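Local coordinates for type IV pilus biogenesis protein PilB (Streptococcus sanguinis, PDB 7B7P), which probably acts in adhesion as a minor subunit of type IV pili, joining a pilin module to a metal-binding von Willebrand factor A-like module, at residues Lys63-Val68 and Val78-Thr83; Phe168-Ser173 and Gly218-Ala223. All coordinates share one frame; numbering follows the deposited sequence.

How the interactions relate
From the N terminus the chain runs through helix 9-27 and the first strands of the pilin module before interaction 1 closes a short hairpin, pairing 63-68 with 78-83 across nine intervening residues at an outer edge of a mixed sheet. Interaction 1 is complete before interaction 2 opens, so the two follow in series and neither nest nor cross. Interaction 2 pairs 168-173 with 218-223 in the von Willebrand factor A-like module and closes a much longer loop that contains helix 191-209. The two centres are about 60 Å apart, on opposite sides of the chain's centre, so each contact ties together a different module.

Interaction 1 of 2, residues Lys63-Val68 and Val78-Thr83; sequences KVMNYV and VSELGT
Met65 and Glu80 face each other as a non-hydrogen-bonded pair in an antiparallel beta hairpin, with Met65 CG resting 3.4 Å from Glu80 CA. Next to them, Asn66 and Ser79 form the hydrogen-bonded pair: Asn66 N gives to Ser79 O at 2.9 Å and Ser79 N returns a longer bond to Asn66 O. A third bond, from Leu81 N to Val64 O at 2.7 Å, lies just past the Met65-Glu80 pair.

The side chains divide between the two faces. Beside Met65, the long chains of Lys63 and Glu80 run against each other: Glu80 CG lies 3.4 Å from Lys63 CD, so the aliphatic parts touch before the charged ends meet, a task suited to a long, flexible lysine and glutamate. Glu80 CG lies anti to its backbone N (chi1 -173°) and the chain then bends at chi2, which turns the carboxylate toward Lys63. Lys63 NZ comes to Glu80 OE2 at 3.2 Å from above the carboxylate plane, forming a salt bridge. On the face of Asn66, the branched end of Leu81 leans over the neighbouring strand, its CD1 3.6 Å from Asn66 CB. A branched apolar side chain suits Leu81 because it touches Asn66 CB across the hairpin and also Tyr22 of helix 9-27, the helix that meets Val64 through Ser19 and Val23. Toward the turn, Val78 CG2 approaches the ring of Tyr67 obliquely at CE2, a purely apolar touch.

Further out, strand 53-57 flanks 64-67 on its other side, making 79-80 an outermost strand of the sheet within this chain. Lys63 NZ has a second partner there, donating a hydrogen bond to Lys84 O.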
ATOM      1  N   LYS A  63     -23.419 -28.669  11.005  1.00102.14           N
ATOM      2  CA  LYS A  63     -23.505 -27.820  12.180  1.00102.69           C
ATOM      3  C   LYS A  63     -22.801 -26.493  11.910  1.00100.55           C
ATOM      4  O   LYS A  63     -21.758 -26.452  11.251  1.00 99.27           O
ATOM      5  CB  LYS A  63     -22.910 -28.546  13.396  1.00106.30           C
ATOM      6  CG  LYS A  63     -23.926 -29.338  14.224  1.00110.80           C
ATOM      7  CD  LYS A  63     -25.166 -28.508  14.533  1.00115.01           C
ATOM      8  CE  LYS A  63     -26.427 -29.359  14.597  1.00113.35           C
ATOM      9  NZ  LYS A  63     -27.636 -28.473  14.658  1.00105.71           N
ATOM     10  N   VAL A  64     -23.400 -25.403  12.383  1.00103.70           N
ATOM     11  CA  VAL A  64     -22.756 -24.092  12.360  1.00 98.82           C
ATOM     12  C   VAL A  64     -21.993 -23.949  13.665  1.00 97.28           C
ATOM     13  O   VAL A  64     -22.596 -23.985  14.743  1.00 97.01           O
ATOM     14  CB  VAL A  64     -23.773 -22.949  12.211  1.00 95.07           C
ATOM     15  CG1 VAL A  64     -23.059 -21.593  12.355  1.00 90.93           C
ATOM     16  CG2 VAL A  64     -24.535 -23.041  10.897  1.00 90.28           C
ATOM     17  N   MET A  65     -20.674 -23.772  13.584  1.00 97.47           N
ATOM     18  CA  MET A  65     -19.877 -23.723  14.801  1.00 98.25           C
ATOM     19  C   MET A  65     -19.031 -22.467  14.895  1.00 93.90           C
ATOM     20  O   MET A  65     -18.836 -21.720  13.933  1.00 96.20           O
ATOM     21  CB  MET A  65     -19.004 -24.968  14.955  1.00 97.51           C
ATOM     22  CG  MET A  65     -19.806 -26.046  15.665  1.00101.69           C
ATOM     23  SD  MET A  65     -19.500 -27.696  15.095  1.00113.29           S
ATOM     24  CE  MET A  65     -19.591 -27.348  13.357  1.00106.33           C
ATOM     25  N   ASN A  66     -18.526 -22.274  16.106  1.00 90.32           N
ATOM     26  CA  ASN A  66     -17.929 -21.023  16.546  1.00 91.95           C
ATOM     27  C   ASN A  66     -16.677 -21.381  17.343  1.00 98.65           C
ATOM     28  O   ASN A  66     -16.779 -21.801  18.498  1.00102.26           O
ATOM     29  CB  ASN A  66     -18.936 -20.245  17.379  1.00 85.48           C
ATOM     30  CG  ASN A  66     -18.388 -18.946  17.898  1.00 89.26           C
ATOM     31  OD1 ASN A  66     -17.513 -18.337  17.285  1.00 91.97           O
ATOM     32  ND2 ASN A  66     -18.916 -18.497  19.029  1.00 86.83           N
ATOM     33  N   TYR A  67     -15.505 -21.234  16.720  1.00 95.72           N
ATOM     34  CA  TYR A  67     -14.219 -21.487  17.373  1.00 96.10           C
ATOM     35  C   TYR A  67     -13.716 -20.170  17.946  1.00 97.51           C
ATOM     36  O   TYR A  67     -13.236 -19.308  17.208  1.00 95.84           O
ATOM     37  CB  TYR A  67     -13.211 -22.068  16.390  1.00 93.12           C
ATOM     38  CG  TYR A  67     -13.732 -23.207  15.552  1.00 97.08           C
ATOM     39  CD1 TYR A  67     -14.505 -22.966  14.426  1.00 96.96           C
ATOM     40  CD2 TYR A  67     -13.446 -24.527  15.883  1.00102.39           C
ATOM     41  CE1 TYR A  67     -14.984 -24.002  13.653  1.00100.31           C
ATOM     42  CE2 TYR A  67     -13.917 -25.574  15.114  1.00103.36           C
ATOM     43  CZ  TYR A  67     -14.683 -25.304  13.995  1.00105.11           C
ATOM     44  OH  TYR A  67     -15.163 -26.332  13.214  1.00107.97           O
ATOM     45  N   VAL A  68     -13.815 -20.014  19.272  1.00 99.13           N
ATOM     46  CA  VAL A  68     -13.510 -18.752  19.948  1.00102.25           C
ATOM     47  C   VAL A  68     -12.102 -18.808  20.527  1.00107.12           C
ATOM     48  O   VAL A  68     -11.668 -19.847  21.039  1.00105.85           O
ATOM     49  CB  VAL A  68     -14.551 -18.444  21.042  1.00 99.81           C
ATOM     50  CG1 VAL A  68     -14.326 -17.052  21.614  1.00 98.64           C
ATOM     51  CG2 VAL A  68     -15.960 -18.575  20.482  1.00 92.00           C
ATOM     52  N   VAL A  78     -14.461 -24.805  20.771  1.00107.47           N
ATOM     53  CA  VAL A  78     -15.392 -25.320  19.769  1.00108.64           C
ATOM     54  C   VAL A  78     -16.793 -25.472  20.360  1.00108.61           C
ATOM     55  O   VAL A  78     -17.035 -26.336  21.210  1.00111.10           O
ATOM     56  CB  VAL A  78     -14.875 -26.652  19.173  1.00107.41           C
ATOM     57  CG1 VAL A  78     -14.405 -27.624  20.265  1.00106.71           C
ATOM     58  CG2 VAL A  78     -15.936 -27.304  18.298  1.00110.66           C
ATOM     59  N   SER A  79     -17.726 -24.624  19.915  1.00107.85           N
ATOM     60  CA  SER A  79     -19.119 -24.654  20.345  1.00104.97           C
ATOM     61  C   SER A  79     -20.034 -24.504  19.139  1.00106.04           C
ATOM     62  O   SER A  79     -19.776 -23.674  18.262  1.00102.58           O
ATOM     63  CB  SER A  79     -19.415 -23.538  21.353  1.00102.69           C
ATOM     64  OG  SER A  79     -20.811 -23.372  21.524  1.00105.88           O
ATOM     65  N   GLU A  80     -21.113 -25.293  19.102  1.00106.90           N
ATOM     66  CA  GLU A  80     -22.099 -25.134  18.041  1.00103.62           C
ATOM     67  C   GLU A  80     -22.970 -23.916  18.310  1.00102.06           C
ATOM     68  O   GLU A  80     -23.445 -23.718  19.433  1.00103.26           O
ATOM     69  CB  GLU A  80     -22.977 -26.375  17.898  1.00105.94           C
ATOM     70  CG  GLU A  80     -23.895 -26.269  16.687  1.00110.25           C
ATOM     71  CD  GLU A  80     -25.388 -26.477  16.995  1.00112.60           C
ATOM     72  OE1 GLU A  80     -25.729 -27.003  18.078  1.00111.73           O
ATOM     73  OE2 GLU A  80     -26.233 -26.068  16.163  1.00112.78           O
ATOM     74  N   LEU A  81     -23.166 -23.097  17.274  1.00102.09           N
ATOM     75  CA  LEU A  81     -24.070 -21.954  17.334  1.00100.62           C
ATOM     76  C   LEU A  81     -25.457 -22.436  16.936  1.00103.11           C
ATOM     77  O   LEU A  81     -25.696 -22.785  15.774  1.00103.86           O
ATOM     78  CB  LEU A  81     -23.585 -20.834  16.422  1.00 96.88           C
ATOM     79  CG  LEU A  81     -22.625 -19.884  17.131  1.00 91.34           C
ATOM     80  CD1 LEU A  81     -22.042 -18.926  16.138  1.00 85.97           C
ATOM     81  CD2 LEU A  81     -23.348 -19.141  18.232  1.00 89.83           C
ATOM     82  N   GLY A  82     -26.360 -22.468  17.897  1.00105.20           N
ATOM     83  CA  GLY A  82     -27.656 -23.079  17.731  1.00106.68           C
ATOM     84  C   GLY A  82     -28.051 -23.773  19.009  1.00110.61           C
ATOM     85  O   GLY A  82     -27.429 -23.591  20.056  1.00111.86           O
ATOM     86  N   THR A  83     -29.102 -24.585  18.919  1.00112.42           N
ATOM     87  CA  THR A  83     -29.624 -25.255  20.106  1.00113.54           C
ATOM     88  C   THR A  83     -29.950 -26.730  19.911  1.00112.76           C
ATOM     89  O   THR A  83     -29.983 -27.459  20.908  1.00114.60           O
ATOM     90  CB  THR A  83     -30.889 -24.539  20.623  1.00112.92           C
ATOM     91  OG1 THR A  83     -31.855 -24.430  19.566  1.00111.80           O
ATOM     92  CG2 THR A  83     -30.561 -23.149  21.171  1.00101.69           C
TER

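Interaction 2 of 2, residues Phe168-Ser173 and Gly218-Ala223; sequences FDTSGS and GFSTSA
Phe219 takes a chi1 of 73°, with CG between its backbone N and carbonyl carbon, and this swings the ring over the neighbouring strand at Asp169. Asp169 CA then lies over one face of the ring in a CH-pi contact, 3.8 Å from the centroid and offset toward the rim, while Asp169 CB approaches Phe219 CZ at 3.6 Å. A flat aromatic suits this position because it covers the aspartate's backbone and CB; the Phe219 side chain also touches Pro258 of helix 258-270.

The carboxylate of Asp169 itself continues along the chain, since CG is anti to the backbone N (chi1 -173°). Its OD1 is gripped twice by Ser171, by the backbone N at 2.8 Å, which makes an Asx turn, and by OG at 2.9 Å from the syn side. OD2 accepts from Thr283 OG1 and Asp284 N, so both oxygens are held and the group's rotation is fixed.

The two parallel strand ends are joined by backbone bonds: Phe219 N to Phe168 O at 3.0 Å, and Thr170 N to Phe219 O at 2.7 Å. Thr170 OG1 adds a weak bond to the same Phe219 O. Thr170 CG2 lies 4.1 Å from Gly218 CA, an approach that a residue without a side chain permits. Beyond the strands, Ser220 CB packs on Thr170 OG1.

The Asp-Thr-Ser-Gly-Ser run at the end of a central parallel strand is the DxSxS signature of the metal-ion-dependent adhesion site (MIDAS) of von Willebrand factor A domains. The side chain of Ser171 lies about 3 Å from a bound magnesium ion; Ser173 and Asp284 bind magnesium in this protein, and Ser173 OG is hydrogen-bonded to Asp284 OD2.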
ATOM      1  N   PHE A 168      11.824  12.526  -2.735  1.00 62.72           N
ATOM      2  CA  PHE A 168      11.203  13.741  -3.241  1.00 60.90           C
ATOM      3  C   PHE A 168      12.102  14.437  -4.252  1.00 56.76           C
ATOM      4  O   PHE A 168      13.260  14.737  -3.961  1.00 60.92           O
ATOM      5  CB  PHE A 168      10.870  14.702  -2.093  1.00 62.48           C
ATOM      6  CG  PHE A 168       9.704  14.271  -1.228  1.00 62.65           C
ATOM      7  CD1 PHE A 168       8.892  13.208  -1.577  1.00 64.78           C
ATOM      8  CD2 PHE A 168       9.413  14.969  -0.062  1.00 70.49           C
ATOM      9  CE1 PHE A 168       7.822  12.830  -0.776  1.00 66.63           C
ATOM     10  CE2 PHE A 168       8.359  14.606   0.737  1.00 66.73           C
ATOM     11  CZ  PHE A 168       7.555  13.542   0.384  1.00 67.71           C
ATOM     12  N   ASP A 169      11.544  14.712  -5.428  1.00 56.78           N
ATOM     13  CA  ASP A 169      12.193  15.530  -6.435  1.00 58.92           C
ATOM     14  C   ASP A 169      12.467  16.927  -5.866  1.00 63.54           C
ATOM     15  O   ASP A 169      11.564  17.588  -5.345  1.00 64.07           O
ATOM     16  CB  ASP A 169      11.273  15.577  -7.665  1.00 54.61           C
ATOM     17  CG  ASP A 169      11.888  16.257  -8.887  1.00 58.51           C
ATOM     18  OD1 ASP A 169      12.726  17.176  -8.777  1.00 63.51           O
ATOM     19  OD2 ASP A 169      11.463  15.902 -10.008  1.00 60.85           O
ATOM     20  N   THR A 170      13.733  17.354  -5.924  1.00 60.17           N
ATOM     21  CA  THR A 170      14.153  18.682  -5.486  1.00 62.07           C
ATOM     22  C   THR A 170      14.815  19.446  -6.622  1.00 60.84           C
ATOM     23  O   THR A 170      15.664  20.302  -6.382  1.00 67.14           O
ATOM     24  CB  THR A 170      15.098  18.630  -4.273  1.00 62.99           C
ATOM     25  OG1 THR A 170      16.367  18.060  -4.638  1.00 63.23           O
ATOM     26  CG2 THR A 170      14.514  17.842  -3.109  1.00 59.05           C
ATOM     27  N   SER A 171      14.411  19.183  -7.861  1.00 59.16           N
ATOM     28  CA  SER A 171      14.977  19.916  -8.984  1.00 61.91           C
ATOM     29  C   SER A 171      14.559  21.402  -8.957  1.00 64.47           C
ATOM     30  O   SER A 171      13.675  21.825  -8.205  1.00 63.76           O
ATOM     31  CB  SER A 171      14.566  19.263 -10.302  1.00 59.14           C
ATOM     32  OG  SER A 171      13.181  19.385 -10.527  1.00 63.70           O
ATOM     33  N   GLY A 172      15.209  22.195  -9.816  1.00 65.17           N
ATOM     34  CA  GLY A 172      14.969  23.629  -9.828  1.00 67.69           C
ATOM     35  C   GLY A 172      13.543  24.007 -10.182  1.00 68.33           C
ATOM     36  O   GLY A 172      13.025  25.017  -9.697  1.00 71.56           O
ATOM     37  N   SER A 173      12.882  23.200 -11.015  1.00 67.33           N
ATOM     38  CA  SER A 173      11.482  23.448 -11.346  1.00 69.16           C
ATOM     39  C   SER A 173      10.591  23.512 -10.103  1.00 65.69           C
ATOM     40  O   SER A 173       9.494  24.086 -10.158  1.00 65.98           O
ATOM     41  CB  SER A 173      10.987  22.353 -12.313  1.00 66.91           C
ATOM     42  OG  SER A 173      10.867  21.102 -11.643  1.00 61.99           O
ATOM     43  N   GLY A 218      15.994  13.196  -0.791  1.00 62.00           N
ATOM     44  CA  GLY A 218      15.817  14.171  -1.844  1.00 57.57           C
ATOM     45  C   GLY A 218      16.615  13.742  -3.062  1.00 61.08           C
ATOM     46  O   GLY A 218      17.608  13.035  -2.952  1.00 55.12           O
ATOM     47  N   PHE A 219      16.177  14.174  -4.233  1.00 57.10           N
ATOM     48  CA  PHE A 219      16.960  13.892  -5.421  1.00 57.03           C
ATOM     49  C   PHE A 219      16.723  15.004  -6.414  1.00 56.98           C
ATOM     50  O   PHE A 219      15.618  15.542  -6.516  1.00 62.29           O
ATOM     51  CB  PHE A 219      16.620  12.522  -6.059  1.00 54.24           C
ATOM     52  CG  PHE A 219      15.282  12.480  -6.774  1.00 56.89           C
ATOM     53  CD1 PHE A 219      15.189  12.807  -8.118  1.00 52.62           C
ATOM     54  CD2 PHE A 219      14.127  12.082  -6.095  1.00 57.87           C
ATOM     55  CE1 PHE A 219      13.970  12.773  -8.779  1.00 57.58           C
ATOM     56  CE2 PHE A 219      12.896  12.026  -6.746  1.00 57.40           C
ATOM     57  CZ  PHE A 219      12.818  12.370  -8.090  1.00 57.76           C
ATOM     58  N   SER A 220      17.777  15.347  -7.131  1.00 61.45           N
ATOM     59  CA  SER A 220      17.654  16.194  -8.294  1.00 60.90           C
ATOM     60  C   SER A 220      18.681  15.709  -9.297  1.00 60.98           C
ATOM     61  O   SER A 220      18.508  14.639  -9.891  1.00 61.52           O
ATOM     62  CB  SER A 220      17.848  17.669  -7.933  1.00 63.90           C
ATOM     63  OG  SER A 220      19.107  17.876  -7.317  1.00 63.83           O
ATOM     64  N   THR A 221      19.730  16.501  -9.524  1.00 60.98           N
ATOM     65  CA  THR A 221      20.841  16.028 -10.337  1.00 58.51           C
ATOM     66  C   THR A 221      21.373  14.703  -9.795  1.00 59.06           C
ATOM     67  O   THR A 221      21.733  13.798 -10.557  1.00 59.82           O
ATOM     68  CB  THR A 221      21.926  17.099 -10.380  1.00 57.52           C
ATOM     69  OG1 THR A 221      21.408  18.255 -11.058  1.00 63.92           O
ATOM     70  CG2 THR A 221      23.172  16.598 -11.131  1.00 58.43           C
ATOM     71  N   SER A 222      21.374  14.559  -8.481  1.00 58.13           N
ATOM     72  CA  SER A 222      21.696  13.303  -7.842  1.00 59.82           C
ATOM     73  C   SER A 222      21.012  13.323  -6.479  1.00 58.49           C
ATOM     74  O   SER A 222      20.413  14.322  -6.082  1.00 57.34           O
ATOM     75  CB  SER A 222      23.216  13.103  -7.775  1.00 56.82           C
ATOM     76  OG  SER A 222      23.759  13.800  -6.680  1.00 61.57           O
ATOM     77  N   ALA A 223      21.080  12.204  -5.777  1.00 59.11           N
ATOM     78  CA  ALA A 223      20.266  12.016  -4.587  1.00 60.59           C
ATOM     79  C   ALA A 223      21.053  12.386  -3.331  1.00 62.01           C
ATOM     80  O   ALA A 223      22.285  12.379  -3.315  1.00 62.07           O
ATOM     81  CB  ALA A 223      19.758  10.562  -4.497  1.00 54.43           C
TER